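ORC1-type DNA replication protein 2 (Aeropyrum pernix, PDB 1W5T) binds DNA and ATP and takes part in regulating DNA replication, as a Cdc6/Orc protein built from an AAA+ ATPase domain and a winged-helix domain. Local coordinates at residues G29-L34 / A69-K74; I312-I317 / D393-V398. All blocks are in the same frame, centred on the assembly; numbering follows the deposited sequence.

Interaction 1: residues G29-L34 / A69-K74; sequences GEAEAL and AKFTVK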
loop_
_atom_site.group_PDB
_atom_site.type_symbol
_atom_site.label_atom_id
_atom_site.label_comp_id
_atom_site.label_asym_id
_atom_site.label_seq_id
_atom_site.Cartn_x
_atom_site.Cartn_y
_atom_site.Cartn_z
ATOM N N GLY A 29 -6.664 -6.268 15.485
ATOM C CA GLY A 29 -5.689 -7.211 15.986
ATOM C C GLY A 29 -4.302 -7.007 15.426
ATOM O O GLY A 29 -3.326 -7.064 16.190
ATOM N N GLU A 30 -4.195 -6.749 14.122
ATOM C CA GLU A 30 -2.898 -6.490 13.545
ATOM C C GLU A 30 -2.264 -5.241 14.117
ATOM O O GLU A 30 -1.070 -5.228 14.335
ATOM C CB GLU A 30 -2.886 -6.482 12.005
ATOM C CG GLU A 30 -4.230 -6.460 11.301
ATOM C CD GLU A 30 -5.060 -7.732 11.478
ATOM O OE1 GLU A 30 -4.802 -8.728 10.769
ATOM O OE2 GLU A 30 -5.995 -7.704 12.307
ATOM N N ALA A 31 -3.074 -4.223 14.403
ATOM C CA ALA A 31 -2.579 -2.997 15.024
ATOM C C ALA A 31 -2.107 -3.231 16.444
ATOM O O ALA A 31 -1.122 -2.643 16.859
ATOM C CB ALA A 31 -3.641 -1.898 15.008
ATOM N N GLU A 32 -2.808 -4.085 17.184
ATOM C CA GLU A 32 -2.387 -4.434 18.547
ATOM C C GLU A 32 -1.090 -5.204 18.604
ATOM O O GLU A 32 -0.281 -4.963 19.495
ATOM C CB GLU A 32 -3.417 -5.281 19.219
ATOM C CG GLU A 32 -4.795 -4.735 19.026
ATOM C CD GLU A 32 -5.309 -3.999 20.226
ATOM O OE1 GLU A 32 -4.663 -2.988 20.620
ATOM O OE2 GLU A 32 -6.386 -4.422 20.735
ATOM N N ALA A 33 -0.909 -6.114 17.646
ATOM C CA ALA A 33 0.256 -6.977 17.580
ATOM C C ALA A 33 1.484 -6.164 17.304
ATOM O O ALA A 33 2.501 -6.386 17.947
ATOM C CB ALA A 33 0.095 -8.070 16.491
ATOM N N LEU A 34 1.368 -5.231 16.351
ATOM C CA LEU A 34 2.431 -4.317 15.987
ATOM C C LEU A 34 2.740 -3.384 17.133
ATOM O O LEU A 34 3.893 -3.129 17.433
ATOM C CB LEU A 34 2.017 -3.467 14.797
ATOM C CG LEU A 34 2.418 -3.897 13.407
ATOM C CD1 LEU A 34 1.965 -2.788 12.459
ATOM C CD2 LEU A 34 3.895 -4.106 13.308
ATOM N N ALA A 69 -0.420 1.860 9.737
ATOM C CA ALA A 69 0.870 2.270 10.263
ATOM C C ALA A 69 0.673 3.484 11.174
ATOM O O ALA A 69 1.225 3.527 12.266
ATOM C CB ALA A 69 1.861 2.577 9.111
ATOM N N LYS A 70 -0.140 4.454 10.740
ATOM C CA LYS A 70 -0.304 5.648 11.545
ATOM C C LYS A 70 -1.125 5.364 12.757
ATOM O O LYS A 70 -0.814 5.859 13.824
ATOM C CB LYS A 70 -0.931 6.793 10.791
ATOM C CG LYS A 70 -0.064 7.418 9.783
ATOM C CD LYS A 70 -0.907 8.388 8.974
ATOM C CE LYS A 70 -0.036 9.475 8.382
ATOM N NZ LYS A 70 -0.806 10.127 7.310
ATOM N N PHE A 71 -2.157 4.546 12.623
ATOM C CA PHE A 71 -2.942 4.226 13.795
ATOM C C PHE A 71 -2.084 3.539 14.859
ATOM O O PHE A 71 -2.233 3.839 16.026
ATOM C CB PHE A 71 -4.169 3.384 13.433
ATOM C CG PHE A 71 -5.031 3.038 14.613
ATOM C CD1 PHE A 71 -6.025 3.905 15.035
ATOM C CD2 PHE A 71 -4.883 1.800 15.280
ATOM C CE1 PHE A 71 -6.840 3.576 16.137
ATOM C CE2 PHE A 71 -5.719 1.445 16.355
ATOM C CZ PHE A 71 -6.672 2.352 16.810
ATOM N N THR A 72 -1.206 2.618 14.433
ATOM C CA THR A 72 -0.387 1.814 15.338
ATOM C C THR A 72 0.553 2.679 16.189
ATOM O O THR A 72 0.690 2.499 17.419
ATOM C CB THR A 72 0.440 0.853 14.490
ATOM O OG1 THR A 72 -0.431 -0.146 13.977
ATOM C CG2 THR A 72 1.411 0.095 15.342
ATOM N N VAL A 73 1.206 3.612 15.501
ATOM C CA VAL A 73 2.144 4.499 16.119
ATOM C C VAL A 73 1.392 5.379 17.121
ATOM O O VAL A 73 1.867 5.635 18.253
ATOM C CB VAL A 73 2.892 5.318 15.040
ATOM C CG1 VAL A 73 3.658 6.461 15.669
ATOM C CG2 VAL A 73 3.839 4.362 14.240
ATOM N N LYS A 74 0.196 5.793 16.721
ATOM C CA LYS A 74 -0.679 6.540 17.609
ATOM C C LYS A 74 -0.939 5.744 18.889
ATOM O O LYS A 74 -0.749 6.274 19.990
ATOM C CB LYS A 74 -1.976 6.961 16.902
ATOM C CG LYS A 74 -2.851 7.929 17.682
ATOM C CD LYS A 74 -4.125 8.312 16.875
ATOM C CE LYS A 74 -5.275 7.250 16.970
ATOM N NZ LYS A 74 -6.332 7.330 15.873
#

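Interaction 2: residues I312-I317 / D393-V398; sequences IILRLI and DRLIEV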
loop_
_atom_site.group_PDB
_atom_site.type_symbol
_atom_site.label_atom_id
_atom_site.label_comp_id
_atom_site.label_asym_id
_atom_site.label_seq_id
_atom_site.Cartn_x
_atom_site.Cartn_y
_atom_site.Cartn_z
ATOM N N ILE A 312 2.058 -8.978 -24.815
ATOM C CA ILE A 312 1.254 -9.740 -25.768
ATOM C C ILE A 312 0.412 -10.858 -25.089
ATOM O O ILE A 312 -0.750 -11.060 -25.415
ATOM C CB ILE A 312 2.136 -10.297 -26.942
ATOM C CG1 ILE A 312 2.586 -9.165 -27.848
ATOM C CG2 ILE A 312 1.356 -11.260 -27.806
ATOM C CD1 ILE A 312 3.977 -9.381 -28.378
ATOM N N ILE A 313 1.013 -11.554 -24.150
ATOM C CA ILE A 313 0.358 -12.624 -23.409
ATOM C C ILE A 313 -0.707 -12.090 -22.458
ATOM O O ILE A 313 -1.844 -12.639 -22.392
ATOM C CB ILE A 313 1.395 -13.469 -22.658
ATOM C CG1 ILE A 313 2.416 -14.037 -23.668
ATOM C CG2 ILE A 313 0.683 -14.567 -21.873
ATOM C CD1 ILE A 313 3.771 -14.546 -23.032
ATOM N N LEU A 314 -0.363 -11.014 -21.754
ATOM C CA LEU A 314 -1.342 -10.313 -20.931
ATOM C C LEU A 314 -2.587 -9.898 -21.741
ATOM O O LEU A 314 -3.727 -10.119 -21.326
ATOM C CB LEU A 314 -0.719 -9.107 -20.213
ATOM C CG LEU A 314 -1.619 -8.381 -19.201
ATOM C CD1 LEU A 314 -2.185 -9.375 -18.195
ATOM C CD2 LEU A 314 -0.856 -7.262 -18.437
ATOM N N ARG A 315 -2.346 -9.301 -22.897
ATOM C CA ARG A 315 -3.417 -8.894 -23.789
ATOM C C ARG A 315 -4.330 -10.064 -24.161
ATOM O O ARG A 315 -5.548 -9.953 -24.102
ATOM C CB ARG A 315 -2.846 -8.250 -25.058
ATOM C CG ARG A 315 -3.878 -7.414 -25.784
ATOM C CD ARG A 315 -3.934 -7.642 -27.256
ATOM N NE ARG A 315 -4.509 -6.488 -27.950
ATOM C CZ ARG A 315 -5.733 -6.462 -28.485
ATOM N NH1 ARG A 315 -6.155 -5.372 -29.104
ATOM N NH2 ARG A 315 -6.541 -7.520 -28.414
ATOM N N LEU A 316 -3.723 -11.193 -24.498
ATOM C CA LEU A 316 -4.484 -12.330 -24.959
ATOM C C LEU A 316 -5.344 -12.911 -23.841
ATOM O O LEU A 316 -6.507 -13.254 -24.051
ATOM C CB LEU A 316 -3.554 -13.390 -25.544
ATOM C CG LEU A 316 -2.889 -13.118 -26.891
ATOM C CD1 LEU A 316 -1.710 -14.040 -27.012
ATOM C CD2 LEU A 316 -3.852 -13.289 -28.091
ATOM N N ILE A 317 -4.759 -13.002 -22.641
ATOM C CA ILE A 317 -5.477 -13.454 -21.460
ATOM C C ILE A 317 -6.622 -12.489 -21.174
ATOM O O ILE A 317 -7.714 -12.916 -20.856
ATOM C CB ILE A 317 -4.518 -13.582 -20.283
ATOM C CG1 ILE A 317 -3.590 -14.782 -20.505
ATOM C CG2 ILE A 317 -5.273 -13.674 -18.957
ATOM C CD1 ILE A 317 -2.644 -15.148 -19.338
ATOM N N ASP A 393 -11.021 -4.061 -20.798
ATOM C CA ASP A 393 -10.894 -3.208 -21.995
ATOM C C ASP A 393 -9.977 -1.986 -21.807
ATOM O O ASP A 393 -9.292 -1.562 -22.755
ATOM C CB ASP A 393 -12.268 -2.821 -22.585
ATOM C CG ASP A 393 -13.213 -2.223 -21.550
ATOM O OD1 ASP A 393 -14.439 -2.185 -21.827
ATOM O OD2 ASP A 393 -12.824 -1.765 -20.444
ATOM N N ARG A 394 -9.972 -1.432 -20.592
ATOM C CA ARG A 394 -9.057 -0.346 -20.236
ATOM C C ARG A 394 -7.613 -0.863 -20.347
ATOM O O ARG A 394 -6.743 -0.187 -20.911
ATOM C CB ARG A 394 -9.329 0.179 -18.817
ATOM C CG ARG A 394 -10.329 1.354 -18.696
ATOM C CD ARG A 394 -9.701 2.772 -18.539
ATOM N NE ARG A 394 -8.270 2.779 -18.179
ATOM C CZ ARG A 394 -7.351 3.650 -18.636
ATOM N NH1 ARG A 394 -7.689 4.613 -19.492
ATOM N NH2 ARG A 394 -6.085 3.556 -18.222
ATOM N N LEU A 395 -7.383 -2.078 -19.838
ATOM C CA LEU A 395 -6.074 -2.750 -19.897
ATOM C C LEU A 395 -5.599 -3.094 -21.327
ATOM O O LEU A 395 -4.481 -2.720 -21.709
ATOM C CB LEU A 395 -6.058 -3.994 -18.997
ATOM C CG LEU A 395 -4.773 -4.830 -18.914
ATOM C CD1 LEU A 395 -3.663 -4.055 -18.260
ATOM C CD2 LEU A 395 -5.017 -6.118 -18.138
ATOM N N ILE A 396 -6.433 -3.797 -22.103
ATOM C CA ILE A 396 -6.165 -4.028 -23.540
ATOM C C ILE A 396 -5.695 -2.728 -24.220
ATOM O O ILE A 396 -4.657 -2.699 -24.863
ATOM C CB ILE A 396 -7.408 -4.602 -24.277
ATOM C CG1 ILE A 396 -7.612 -6.072 -23.949
ATOM C CG2 ILE A 396 -7.288 -4.458 -25.800
ATOM C CD1 ILE A 396 -9.036 -6.523 -24.078
ATOM N N GLU A 397 -6.460 -1.661 -24.054
ATOM C CA GLU A 397 -6.088 -0.353 -24.559
ATOM C C GLU A 397 -4.660 0.014 -24.134
ATOM O O GLU A 397 -3.791 0.171 -24.991
ATOM C CB GLU A 397 -7.064 0.695 -24.017
ATOM C CG GLU A 397 -8.228 1.040 -24.933
ATOM C CD GLU A 397 -8.554 2.539 -24.921
ATOM O OE1 GLU A 397 -9.606 2.924 -24.333
ATOM O OE2 GLU A 397 -7.753 3.335 -25.490
ATOM N N VAL A 398 -4.422 0.131 -22.821
ATOM C CA VAL A 398 -3.124 0.551 -22.266
ATOM C C VAL A 398 -1.996 -0.304 -22.830
ATOM O O VAL A 398 -0.978 0.200 -23.332
ATOM C CB VAL A 398 -3.106 0.473 -20.708
ATOM C CG1 VAL A 398 -1.758 0.882 -20.141
ATOM C CG2 VAL A 398 -4.172 1.353 -20.095
#

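Interaction 1: residues G29-L34 / A69-K74
The Phe71 ring takes Ala31 at its edge: CB of Ala31 lies near the ring plane, 3.9 Å from CD2 of Phe71, while Leu24, from the loop ahead of helix 28-43, touches both side chains. With CG anti to the backbone N (chi1 -179°), the ring swings back toward helix 28-43 although its CB does not set out that way. Thr72 lies between Ala31 and Leu34: its OG1 comes 3.7 Å from CA of Ala31 and its CG2 3.7 Å from CB of Leu34, the side chains of Thr72 and Leu34 crossing at about a right angle. The helix that carries Phe71 and Thr72 begins within the P-loop (Walker A motif) of the AAA+ domain, and Thr67, an ATP-binding residue, lies one turn before Phe71. Segments 29-34 and 69-74 pass at 9.0 Å between axes with a crossing angle of -51°, close enough for alanine and threonine to fill the gap. The buried hydroxyl of Thr72 is satisfied within its own helix by a hydrogen bond to the carbonyl O of Leu68. Leu34 also reaches the parallel sheet, touching Ile54, Phe208 and Leu210.

Interaction 2: residues I312-I317 / D393-V398
Ile396 presses its CG2 methyl onto one face of the Arg315 guanidinium, over the centre of the group and 3.6 Å above its plane. The nearest atom is NH1 of Arg315, 3.6 Å from CG2 of Ile396, with CZ of Arg315 almost as near at 3.7 Å. Arg315 starts with CG anti to the backbone N (chi1 -161°) and bends at chi2 (-134°), which carries its flat end across to helix 392-408, where the two side chains cross at about a right angle. This pair, a single methyl on a guanidinium face, forms the partly exposed side of the contact, nearer solvent. Helices 308-322 and 392-408 belong to the C-terminal winged-helix region, and residues 393-398 come after its small antiparallel sheet, bringing the last helix of the chain back against the first part of the domain. Leu314 and Leu395 meet on the enclosed, packed side, CG of Leu314 4.2 Å from CD2 of Leu395, with Leu303 of helix 300-304 against both. The polar end of Arg315 is held by salt bridges from NH2 to Glu319 in its own helix and from NH1 to Asp400 further along helix 392-408. An alanine in place of Arg315 would probably leave Asp400 and Glu319 without this shared cationic partner and uncover the CG2 methyl of Ile396.

Interaction 1 closes before interaction 2 opens along the chain, and the two lie on opposite sides of its centre, 38 Å apart between centres and about 27 Å between nearest atoms. They share no helix or sheet. Residues 29-34 and 69-74 pair two helices beside the five-stranded parallel sheet of the ATPase core, with the side chain of Phe71 about 8 Å from the bound nucleotide analogue. Residues 312-317 and 393-398 pair two helices of the winged-helix region, away from the annotated sites. Each contact thus joins helices within a single domain, with the ATPase lid between them in sequence; core and lid bind the nucleotide together, and the winged helix is a fold widely used for DNA binding.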